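DTDP-4-dehydrorhamnose reductase, rfbD ortholog (Clostridium acetobutylicum, PDB 1VL0) probably catalyses the nicotinamide-dinucleotide-dependent reduction of dTDP-6-deoxy-L-lyxo-4-hexulose to dTDP-L-rhamnose, a step of dTDP-L-rhamnose biosynthesis. Local coordinates at residues G22-E27 / V198-V203; L16-N21 / N65-C70; W162-G167 / P194-D199. All blocks are in the same frame, centred on the assembly; numbering follows the deposited sequence.

In the fold
The three contacts show how a dinucleotide-binding fold is built around its cofactor, for all of them touch the bound NADH. Contacts 2 and 3 both lie on the large mixed sheet, their centres about 17 Å apart: contact 2 pairs strands 13-18 and 66-69, contact 3 pairs strands 155-164 and 191-196. Contact 1 packs helix 23-32, which follows strand 13-18, against helix 197-210, which follows strand 191-196; its centre is about 11 Å from that of contact 2 and about 7 Å from that of contact 3. Along the chain contact 2 closes before contact 3 opens, while contact 1 spans from one to the other, tying early and late parts of the fold together.

Contact 1 (G22-E27 / V198-V203); sequences GQLGRE and VDLARV. With NAI (1,4-dihydronicotinamide adenine dinucleotide), chain D.
Helix segments 23-27 and 198-203, with E27 and V198 nearest in backbone, cross at -63° with their axes 9.2 Å apart at closest approach. The interface is carried by L24 and E27 on one side and by V198, L200 and A201 on the other. The two leucines meet through their branches at about a right angle: both L24 methyls rest on the L200 branch, L24 CD2 at 3.7 Å from L200 CD2, and L24 CD1 also touches A201 CB. With CG anti to the backbone N (chi1 180°), the L24 side chain is carried toward helix 197-210 while its backbone N remains directed at the cofactor. E27 is bent at chi2, which lays its CG against A201 CB at 3.8 Å and brings the carboxylate across V198 at a slant, with E27 OE2 3.6 Å from V198 CG2. The acid's polar partner here is Q31, one turn further along the same helix, whose NE2 bonds both to OE2 and to the carbonyl oxygen of V198, so a single amide links the two helices. On the cofactor side G22 is the N-cap, and the first turn holds the diphosphate: Q23 N donates to O2A of the NADH at 3.1 Å, and L24 N to O1N at 3.0 Å, nearly straight at 171°. The extended Q23 side chain adds a bond from NE2 to O2N at 3.1 Å, while the same NE2 also reaches L163 O. The CA of G22 packs 3.2 Å from O5B of the cofactor. The helix N-terminus thus faces the negative phosphates, an orientation in which its dipole would favour binding, as in the glycine-rich turn and first helix of the Rossmann fold.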
# COMPACT_ATOMS: atom_id res chain seq x y z
N GLY A 22 11.02 -15.36 23.65
CA GLY A 22 12.02 -15.58 22.58
C GLY A 22 13.28 -14.76 22.81
O GLY A 22 13.37 -13.99 23.77
N GLN A 23 14.25 -14.89 21.90
CA GLN A 23 15.51 -14.15 22.03
C GLN A 23 15.34 -12.65 22.18
O GLN A 23 15.87 -12.05 23.10
CB GLN A 23 16.43 -14.42 20.83
CG GLN A 23 16.79 -15.82 20.68
CD GLN A 23 17.94 -16.00 19.75
OE1 GLN A 23 19.01 -16.42 20.18
NE2 GLN A 23 17.74 -15.65 18.47
N LEU A 24 14.63 -12.02 21.24
CA LEU A 24 14.46 -10.57 21.30
C LEU A 24 13.52 -10.16 22.43
O LEU A 24 13.78 -9.18 23.13
CB LEU A 24 13.94 -10.06 19.99
CG LEU A 24 13.71 -8.55 19.92
CD1 LEU A 24 15.05 -7.82 20.13
CD2 LEU A 24 13.07 -8.20 18.58
N GLY A 25 12.44 -10.92 22.62
CA GLY A 25 11.48 -10.62 23.67
C GLY A 25 12.17 -10.50 25.02
O GLY A 25 11.94 -9.56 25.76
N ARG A 26 13.05 -11.45 25.32
CA ARG A 26 13.86 -11.42 26.55
C ARG A 26 14.78 -10.21 26.64
O ARG A 26 14.89 -9.60 27.69
CB ARG A 26 14.69 -12.68 26.70
CG ARG A 26 13.87 -13.88 27.06
CD ARG A 26 14.67 -15.15 27.04
NE ARG A 26 13.90 -16.28 27.53
CZ ARG A 26 14.29 -17.11 28.49
NH1 ARG A 26 15.45 -16.96 29.09
NH2 ARG A 26 13.49 -18.09 28.87
N GLU A 27 15.43 -9.85 25.54
CA GLU A 27 16.32 -8.73 25.57
C GLU A 27 15.60 -7.40 25.78
O GLU A 27 16.08 -6.53 26.52
CB GLU A 27 17.21 -8.72 24.36
CG GLU A 27 18.27 -7.61 24.36
CD GLU A 27 19.29 -7.64 25.52
OE1 GLU A 27 19.56 -8.71 26.16
OE2 GLU A 27 19.86 -6.57 25.82
N VAL A 198 20.94 -7.43 21.47
CA VAL A 198 21.21 -6.24 22.27
C VAL A 198 21.09 -5.03 21.38
O VAL A 198 20.51 -4.04 21.77
CB VAL A 198 22.65 -6.27 22.88
CG1 VAL A 198 23.04 -4.90 23.50
CG2 VAL A 198 22.74 -7.41 23.90
N ASP A 199 21.70 -5.10 20.19
CA ASP A 199 21.66 -3.98 19.24
C ASP A 199 20.26 -3.79 18.62
O ASP A 199 19.86 -2.67 18.37
CB ASP A 199 22.66 -4.25 18.10
CG ASP A 199 24.07 -4.27 18.60
OD1 ASP A 199 24.47 -5.35 19.11
OD2 ASP A 199 24.81 -3.23 18.60
N LEU A 200 19.58 -4.91 18.33
CA LEU A 200 18.26 -4.87 17.76
C LEU A 200 17.29 -4.22 18.74
O LEU A 200 16.51 -3.37 18.37
CB LEU A 200 17.79 -6.29 17.38
CG LEU A 200 16.34 -6.37 16.80
CD1 LEU A 200 16.10 -5.45 15.59
CD2 LEU A 200 16.07 -7.83 16.48
N ALA A 201 17.38 -4.62 19.99
CA ALA A 201 16.49 -4.09 21.02
C ALA A 201 16.69 -2.60 21.29
O ALA A 201 15.75 -1.87 21.55
CB ALA A 201 16.68 -4.88 22.28
N ARG A 202 17.94 -2.14 21.26
CA ARG A 202 18.25 -0.74 21.39
C ARG A 202 17.61 0.03 20.27
O ARG A 202 17.10 1.12 20.45
CB ARG A 202 19.77 -0.50 21.37
CG ARG A 202 20.48 -0.81 22.65
CD ARG A 202 21.98 -0.69 22.52
NE ARG A 202 22.72 -1.15 23.71
CZ ARG A 202 24.07 -1.30 23.75
NH1 ARG A 202 24.82 -1.04 22.67
NH2 ARG A 202 24.65 -1.71 24.85
N VAL A 203 17.70 -0.49 19.05
CA VAL A 203 17.11 0.20 17.92
C VAL A 203 15.57 0.25 18.03
O VAL A 203 14.96 1.32 17.86
CB VAL A 203 17.53 -0.46 16.60
CG1 VAL A 203 16.60 -0.03 15.47
CG2 VAL A 203 18.99 -0.05 16.29
PA NAI D . 12.31 -16.85 18.93
O1A NAI D . 12.04 -18.05 18.06
O2A NAI D . 13.53 -16.99 19.80
O5B NAI D . 10.94 -16.56 19.72
C5B NAI D . 9.75 -16.45 18.96
C4B NAI D . 8.53 -16.60 19.85
O4B NAI D . 7.38 -16.87 19.04
C3B NAI D . 8.57 -17.77 20.83
O3B NAI D . 8.62 -17.30 22.17
C2B NAI D . 7.26 -18.51 20.52
O2B NAI D . 6.69 -19.23 21.61
C1B NAI D . 6.43 -17.34 19.98
N9A NAI D . 5.11 -17.62 19.40
C8A NAI D . 4.84 -18.60 18.48
N7A NAI D . 3.52 -18.58 18.21
C5A NAI D . 2.91 -17.61 18.94
C6A NAI D . 1.58 -17.20 19.03
N6A NAI D . 0.63 -17.79 18.32
N1A NAI D . 1.25 -16.16 19.87
C2A NAI D . 2.25 -15.54 20.63
N3A NAI D . 3.55 -15.96 20.57
C4A NAI D . 3.90 -16.99 19.72
O3 NAI D . 12.37 -15.56 17.99
PN NAI D . 13.62 -14.54 17.79
O1N NAI D . 13.61 -13.49 18.82
O2N NAI D . 14.80 -15.34 17.39
O5D NAI D . 13.03 -13.72 16.52
C5D NAI D . 12.44 -12.45 16.75
C4D NAI D . 11.99 -11.87 15.44
O4D NAI D . 13.09 -11.73 14.52
C3D NAI D . 10.92 -12.73 14.75
O3D NAI D . 9.91 -11.83 14.41
C2D NAI D . 11.61 -13.32 13.52
O2D NAI D . 10.81 -13.55 12.36
C1D NAI D . 12.67 -12.24 13.25
N1N NAI D . 13.86 -12.74 12.57
C2N NAI D . 14.74 -13.54 13.26
C3N NAI D . 15.88 -13.99 12.60
C7N NAI D . 16.68 -15.12 13.16
O7N NAI D . 17.97 -15.33 12.64
N7N NAI D . 16.18 -15.90 14.13
C4N NAI D . 16.11 -13.62 11.27
C5N NAI D . 15.21 -12.81 10.58
C6N NAI D . 14.08 -12.38 11.27

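Contact 2 (L16-N21 / N65-C70); sequences LITGAN and NVVINC. With NAI (1,4-dihydronicotinamide adenine dinucleotide), chain D.
T18 and N69 sit side by side on neighbouring parallel strands, and their side chains are joined by a hydrogen bond. Starting at the CB of N69, the side chain runs out with CG anti to the backbone N. CB passes 3.6 Å from T18 OG1, CG comes closer, and OD1 accepts from that hydroxyl at 2.6 Å, the donor tilted 25° from the carbonyl plane. The same OD1 also takes the backbone N of A71, so two donors hold the amide oxygen; the other branch, ND2, bonds to Q110 on the next strand, which fixes which way round the amide lies. For its part, T18 OG1 stands between its own backbone N and carbonyl carbon (chi1 54°), a position that puts it beside N69. L97 of helix 83-104 touches both side chains.

These strands, 13-18 and 66-69, are adjacent members of the parallel sheet of the Rossmann fold, and strand 13-18 leads into the turn over which the dinucleotide lies. Their N-to-C directions differ by 17°, and the bonds alternate across the gap: L16 N donates to V66 O, I68 N to L16 O, T18 N to I68 O, and C70 N to T18 O at 2.8 Å.

On the face shared with T18 and N69, L16 and V67 point the same way, with L16 CD2 3.8 Å from V67 CG2. I17 and I68 line the other face, both covered by I28 of helix 23-32; there I17 CG2 approaches C70 SG at 4.2 Å. G19 follows with a positive phi, a conformation that glycine adopts readily, and its carbonyl oxygen packs 3.7 Å from C70 CB.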
# COMPACT_ATOMS: atom_id res chain seq x y z
N LEU A 16 3.01 -3.89 25.54
CA LEU A 16 2.77 -5.31 25.35
C LEU A 16 3.84 -5.88 24.47
O LEU A 16 4.11 -5.35 23.37
CB LEU A 16 1.41 -5.54 24.71
CG LEU A 16 1.07 -6.95 24.24
CD1 LEU A 16 0.97 -7.94 25.41
CD2 LEU A 16 -0.25 -6.93 23.47
N ILE A 17 4.45 -6.98 24.93
CA ILE A 17 5.39 -7.73 24.12
C ILE A 17 4.81 -9.08 23.84
O ILE A 17 4.45 -9.80 24.79
CB ILE A 17 6.76 -7.89 24.83
CG1 ILE A 17 7.33 -6.53 25.19
CG2 ILE A 17 7.77 -8.67 23.92
CD1 ILE A 17 8.48 -6.62 26.20
N THR A 18 4.68 -9.43 22.57
CA THR A 18 4.28 -10.78 22.18
C THR A 18 5.49 -11.58 21.78
O THR A 18 6.45 -11.01 21.17
CB THR A 18 3.17 -10.80 21.08
OG1 THR A 18 3.56 -10.04 19.97
CG2 THR A 18 1.98 -10.08 21.54
N GLY A 19 5.45 -12.88 22.07
CA GLY A 19 6.62 -13.77 21.84
C GLY A 19 7.76 -13.38 22.76
O GLY A 19 8.94 -13.40 22.40
N ALA A 20 7.37 -13.02 23.98
CA ALA A 20 8.25 -12.35 24.95
C ALA A 20 9.32 -13.27 25.57
O ALA A 20 10.35 -12.79 26.08
CB ALA A 20 7.40 -11.76 26.06
N ASN A 21 9.10 -14.58 25.48
CA ASN A 21 10.08 -15.56 25.91
C ASN A 21 11.19 -15.84 24.87
O ASN A 21 12.18 -16.51 25.20
CB ASN A 21 9.39 -16.88 26.29
CG ASN A 21 10.31 -17.82 27.04
OD1 ASN A 21 10.91 -17.46 28.05
ND2 ASN A 21 10.49 -19.00 26.49
N ASN A 65 -0.10 0.97 25.05
CA ASN A 65 0.25 2.11 24.19
C ASN A 65 1.07 1.66 22.97
O ASN A 65 1.12 2.35 21.95
CB ASN A 65 1.07 3.11 24.98
CG ASN A 65 0.33 3.64 26.13
OD1 ASN A 65 0.55 3.25 27.28
ND2 ASN A 65 -0.66 4.44 25.82
N VAL A 66 1.75 0.53 23.12
CA VAL A 66 2.65 -0.03 22.07
C VAL A 66 2.55 -1.51 22.21
O VAL A 66 2.47 -2.02 23.34
CB VAL A 66 4.15 0.28 22.30
CG1 VAL A 66 4.96 -0.11 21.01
CG2 VAL A 66 4.36 1.72 22.69
N VAL A 67 2.52 -2.20 21.06
CA VAL A 67 2.73 -3.62 21.02
C VAL A 67 4.00 -3.82 20.22
O VAL A 67 4.18 -3.24 19.14
CB VAL A 67 1.52 -4.42 20.43
CG1 VAL A 67 1.12 -3.96 19.04
CG2 VAL A 67 1.80 -5.96 20.39
N ILE A 68 4.89 -4.64 20.77
CA ILE A 68 6.05 -5.13 20.06
C ILE A 68 5.87 -6.60 19.78
O ILE A 68 5.82 -7.42 20.68
CB ILE A 68 7.35 -4.91 20.87
CG1 ILE A 68 7.49 -3.44 21.23
CG2 ILE A 68 8.57 -5.26 20.06
CD1 ILE A 68 8.61 -3.12 22.20
N ASN A 69 5.82 -6.94 18.50
CA ASN A 69 5.57 -8.32 18.15
C ASN A 69 6.85 -9.07 17.82
O ASN A 69 7.44 -8.88 16.74
CB ASN A 69 4.62 -8.44 16.98
CG ASN A 69 4.34 -9.86 16.65
OD1 ASN A 69 4.30 -10.71 17.54
ND2 ASN A 69 4.10 -10.14 15.39
N CYS A 70 7.27 -9.94 18.75
CA CYS A 70 8.47 -10.77 18.59
C CYS A 70 8.12 -12.21 18.30
O CYS A 70 9.01 -13.04 18.16
CB CYS A 70 9.33 -10.70 19.86
SG CYS A 70 9.78 -9.01 20.30
PA NAI D . 12.31 -16.85 18.93
O1A NAI D . 12.04 -18.05 18.06
O2A NAI D . 13.53 -16.99 19.80
O5B NAI D . 10.94 -16.56 19.72
C5B NAI D . 9.75 -16.45 18.96
C4B NAI D . 8.53 -16.60 19.85
O4B NAI D . 7.38 -16.87 19.04
C3B NAI D . 8.57 -17.77 20.83
O3B NAI D . 8.62 -17.30 22.17
C2B NAI D . 7.26 -18.51 20.52
O2B NAI D . 6.69 -19.23 21.61
C1B NAI D . 6.43 -17.34 19.98
N9A NAI D . 5.11 -17.62 19.40
C8A NAI D . 4.84 -18.60 18.48
N7A NAI D . 3.52 -18.58 18.21
C5A NAI D . 2.91 -17.61 18.94
C6A NAI D . 1.58 -17.20 19.03
N6A NAI D . 0.63 -17.79 18.32
N1A NAI D . 1.25 -16.16 19.87
C2A NAI D . 2.25 -15.54 20.63
N3A NAI D . 3.55 -15.96 20.57
C4A NAI D . 3.90 -16.99 19.72
O3 NAI D . 12.37 -15.56 17.99
PN NAI D . 13.62 -14.54 17.79
O1N NAI D . 13.61 -13.49 18.82
O2N NAI D . 14.80 -15.34 17.39
O5D NAI D . 13.03 -13.72 16.52
C5D NAI D . 12.44 -12.45 16.75
C4D NAI D . 11.99 -11.87 15.44
O4D NAI D . 13.09 -11.73 14.52
C3D NAI D . 10.92 -12.73 14.75
O3D NAI D . 9.91 -11.83 14.41
C2D NAI D . 11.61 -13.32 13.52
O2D NAI D . 10.81 -13.55 12.36
C1D NAI D . 12.67 -12.24 13.25
N1N NAI D . 13.86 -12.74 12.57
C2N NAI D . 14.74 -13.54 13.26
C3N NAI D . 15.88 -13.99 12.60
C7N NAI D . 16.68 -15.12 13.16
O7N NAI D . 17.97 -15.33 12.64
N7N NAI D . 16.18 -15.90 14.13
C4N NAI D . 16.11 -13.62 11.27
C5N NAI D . 15.21 -12.81 10.58
C6N NAI D . 14.08 -12.38 11.27

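Contact 3 (W162-G167 / P194-D199); sequences WLYGDG and PTSTVD. With NAI (1,4-dihydronicotinamide adenine dinucleotide), chain D.
Over one face of the Y164 ring lies S196, its CA 3.8 Å from the centroid and 19° off the normal, a CH-pi contact, with T195 O over that face too. P194 CB approaches the ring at its edge, near the plane, and a water lies at the edge beside the hydroxyl, 2.5 Å from OH. The W162 indole lies alongside P194, with CE3 3.8 Å from the proline CD, and stacks on W226. Parallel pairing underlies these contacts: T195 N donates to W162 O, Y164 N to T195 O at 2.9 Å, and T197 N to Y164 O at 3.0 Å. The side chains of L163 and T197 cross at about a right angle, with L163 CD1 3.9 Å from T197 CG2. S196 is the N-cap of helix 197-210, its OG anti to the backbone N (chi1 177°) and accepting from V198 N. A second water joins that OG to T197 OG1. On the cofactor side, L163 N donates to the carboxamide oxygen O7N of the NADH, nearly straight at 174°. This strand end therefore forms part of the nicotinamide pocket of an extended short-chain dehydrogenase/reductase.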
# COMPACT_ATOMS: atom_id res chain seq x y z
N TRP A 162 20.10 -13.13 10.96
CA TRP A 162 21.24 -13.84 11.57
C TRP A 162 21.28 -13.50 13.05
O TRP A 162 22.31 -13.09 13.60
CB TRP A 162 22.53 -13.42 10.90
CG TRP A 162 22.69 -13.87 9.50
CD1 TRP A 162 21.69 -14.10 8.57
CD2 TRP A 162 23.92 -14.10 8.82
NE1 TRP A 162 22.25 -14.47 7.36
CE2 TRP A 162 23.61 -14.50 7.50
CE3 TRP A 162 25.26 -14.07 9.21
CZ2 TRP A 162 24.59 -14.85 6.58
CZ3 TRP A 162 26.20 -14.39 8.32
CH2 TRP A 162 25.88 -14.79 7.00
N LEU A 163 20.15 -13.68 13.71
CA LEU A 163 19.96 -13.12 15.04
C LEU A 163 20.33 -14.09 16.18
O LEU A 163 19.90 -15.25 16.21
CB LEU A 163 18.50 -12.71 15.21
CG LEU A 163 18.16 -11.93 16.46
CD1 LEU A 163 18.80 -10.57 16.43
CD2 LEU A 163 16.64 -11.84 16.62
N TYR A 164 21.10 -13.59 17.15
CA TYR A 164 21.50 -14.41 18.28
C TYR A 164 21.24 -13.66 19.57
O TYR A 164 21.29 -12.44 19.63
CB TYR A 164 22.98 -14.89 18.19
CG TYR A 164 23.99 -13.74 18.14
CD1 TYR A 164 24.45 -13.17 19.30
CD2 TYR A 164 24.44 -13.24 16.95
CE1 TYR A 164 25.35 -12.13 19.27
CE2 TYR A 164 25.32 -12.21 16.90
CZ TYR A 164 25.80 -11.68 18.07
OH TYR A 164 26.63 -10.61 18.04
N GLY A 165 20.96 -14.43 20.60
CA GLY A 165 20.69 -13.89 21.93
C GLY A 165 20.33 -15.03 22.87
O GLY A 165 20.86 -16.15 22.76
N ASP A 166 19.42 -14.74 23.79
CA ASP A 166 19.02 -15.64 24.84
C ASP A 166 18.01 -16.71 24.32
O ASP A 166 16.80 -16.66 24.56
CB ASP A 166 18.45 -14.82 25.98
CG ASP A 166 18.28 -15.64 27.27
OD1 ASP A 166 18.65 -16.83 27.27
OD2 ASP A 166 17.84 -15.13 28.32
N GLY A 167 18.54 -17.68 23.58
CA GLY A 167 17.74 -18.75 23.02
C GLY A 167 18.64 -19.54 22.10
O GLY A 167 19.86 -19.30 22.07
N PRO A 194 25.90 -11.08 11.18
CA PRO A 194 25.44 -11.57 12.49
C PRO A 194 24.92 -10.42 13.30
O PRO A 194 25.56 -9.36 13.28
CB PRO A 194 26.72 -12.12 13.12
CG PRO A 194 27.62 -12.47 11.90
CD PRO A 194 27.33 -11.39 10.93
N THR A 195 23.78 -10.61 14.01
CA THR A 195 23.15 -9.54 14.73
C THR A 195 22.77 -9.97 16.10
O THR A 195 22.18 -11.03 16.27
CB THR A 195 21.90 -9.02 13.95
OG1 THR A 195 22.35 -8.51 12.69
CG2 THR A 195 21.24 -7.82 14.66
N SER A 196 23.20 -9.17 17.07
CA SER A 196 22.91 -9.46 18.49
C SER A 196 21.58 -8.86 18.81
O SER A 196 21.29 -7.79 18.34
CB SER A 196 23.98 -8.81 19.43
OG SER A 196 23.64 -9.04 20.81
N THR A 197 20.79 -9.49 19.69
CA THR A 197 19.54 -8.89 20.15
C THR A 197 19.75 -7.61 20.94
O THR A 197 18.84 -6.80 21.13
CB THR A 197 18.73 -9.86 21.04
OG1 THR A 197 19.59 -10.43 22.07
CG2 THR A 197 18.23 -11.03 20.23
N VAL A 198 20.94 -7.43 21.47
CA VAL A 198 21.21 -6.24 22.27
C VAL A 198 21.09 -5.03 21.38
O VAL A 198 20.51 -4.04 21.77
CB VAL A 198 22.65 -6.27 22.88
CG1 VAL A 198 23.04 -4.90 23.50
CG2 VAL A 198 22.74 -7.41 23.90
N ASP A 199 21.70 -5.10 20.19
CA ASP A 199 21.66 -3.98 19.24
C ASP A 199 20.26 -3.79 18.62
O ASP A 199 19.86 -2.67 18.37
CB ASP A 199 22.66 -4.25 18.10
CG ASP A 199 24.07 -4.27 18.60
OD1 ASP A 199 24.47 -5.35 19.11
OD2 ASP A 199 24.81 -3.23 18.60
PA NAI D . 12.31 -16.85 18.93
O1A NAI D . 12.04 -18.05 18.06
O2A NAI D . 13.53 -16.99 19.80
O5B NAI D . 10.94 -16.56 19.72
C5B NAI D . 9.75 -16.45 18.96
C4B NAI D . 8.53 -16.60 19.85
O4B NAI D . 7.38 -16.87 19.04
C3B NAI D . 8.57 -17.77 20.83
O3B NAI D . 8.62 -17.30 22.17
C2B NAI D . 7.26 -18.51 20.52
O2B NAI D . 6.69 -19.23 21.61
C1B NAI D . 6.43 -17.34 19.98
N9A NAI D . 5.11 -17.62 19.40
C8A NAI D . 4.84 -18.60 18.48
N7A NAI D . 3.52 -18.58 18.21
C5A NAI D . 2.91 -17.61 18.94
C6A NAI D . 1.58 -17.20 19.03
N6A NAI D . 0.63 -17.79 18.32
N1A NAI D . 1.25 -16.16 19.87
C2A NAI D . 2.25 -15.54 20.63
N3A NAI D . 3.55 -15.96 20.57
C4A NAI D . 3.90 -16.99 19.72
O3 NAI D . 12.37 -15.56 17.99
PN NAI D . 13.62 -14.54 17.79
O1N NAI D . 13.61 -13.49 18.82
O2N NAI D . 14.80 -15.34 17.39
O5D NAI D . 13.03 -13.72 16.52
C5D NAI D . 12.44 -12.45 16.75
C4D NAI D . 11.99 -11.87 15.44
O4D NAI D . 13.09 -11.73 14.52
C3D NAI D . 10.92 -12.73 14.75
O3D NAI D . 9.91 -11.83 14.41
C2D NAI D . 11.61 -13.32 13.52
O2D NAI D . 10.81 -13.55 12.36
C1D NAI D . 12.67 -12.24 13.25
N1N NAI D . 13.86 -12.74 12.57
C2N NAI D . 14.74 -13.54 13.26
C3N NAI D . 15.88 -13.99 12.60
C7N NAI D . 16.68 -15.12 13.16
O7N NAI D . 17.97 -15.33 12.64
N7N NAI D . 16.18 -15.90 14.13
C4N NAI D . 16.11 -13.62 11.27
C5N NAI D . 15.21 -12.81 10.58
C6N NAI D . 14.08 -12.38 11.27
O HOH W 1 27.17 -9.70 15.82
O HOH W 2 22.31 -10.92 22.43
O HOH W 3 18.36 -12.14 23.79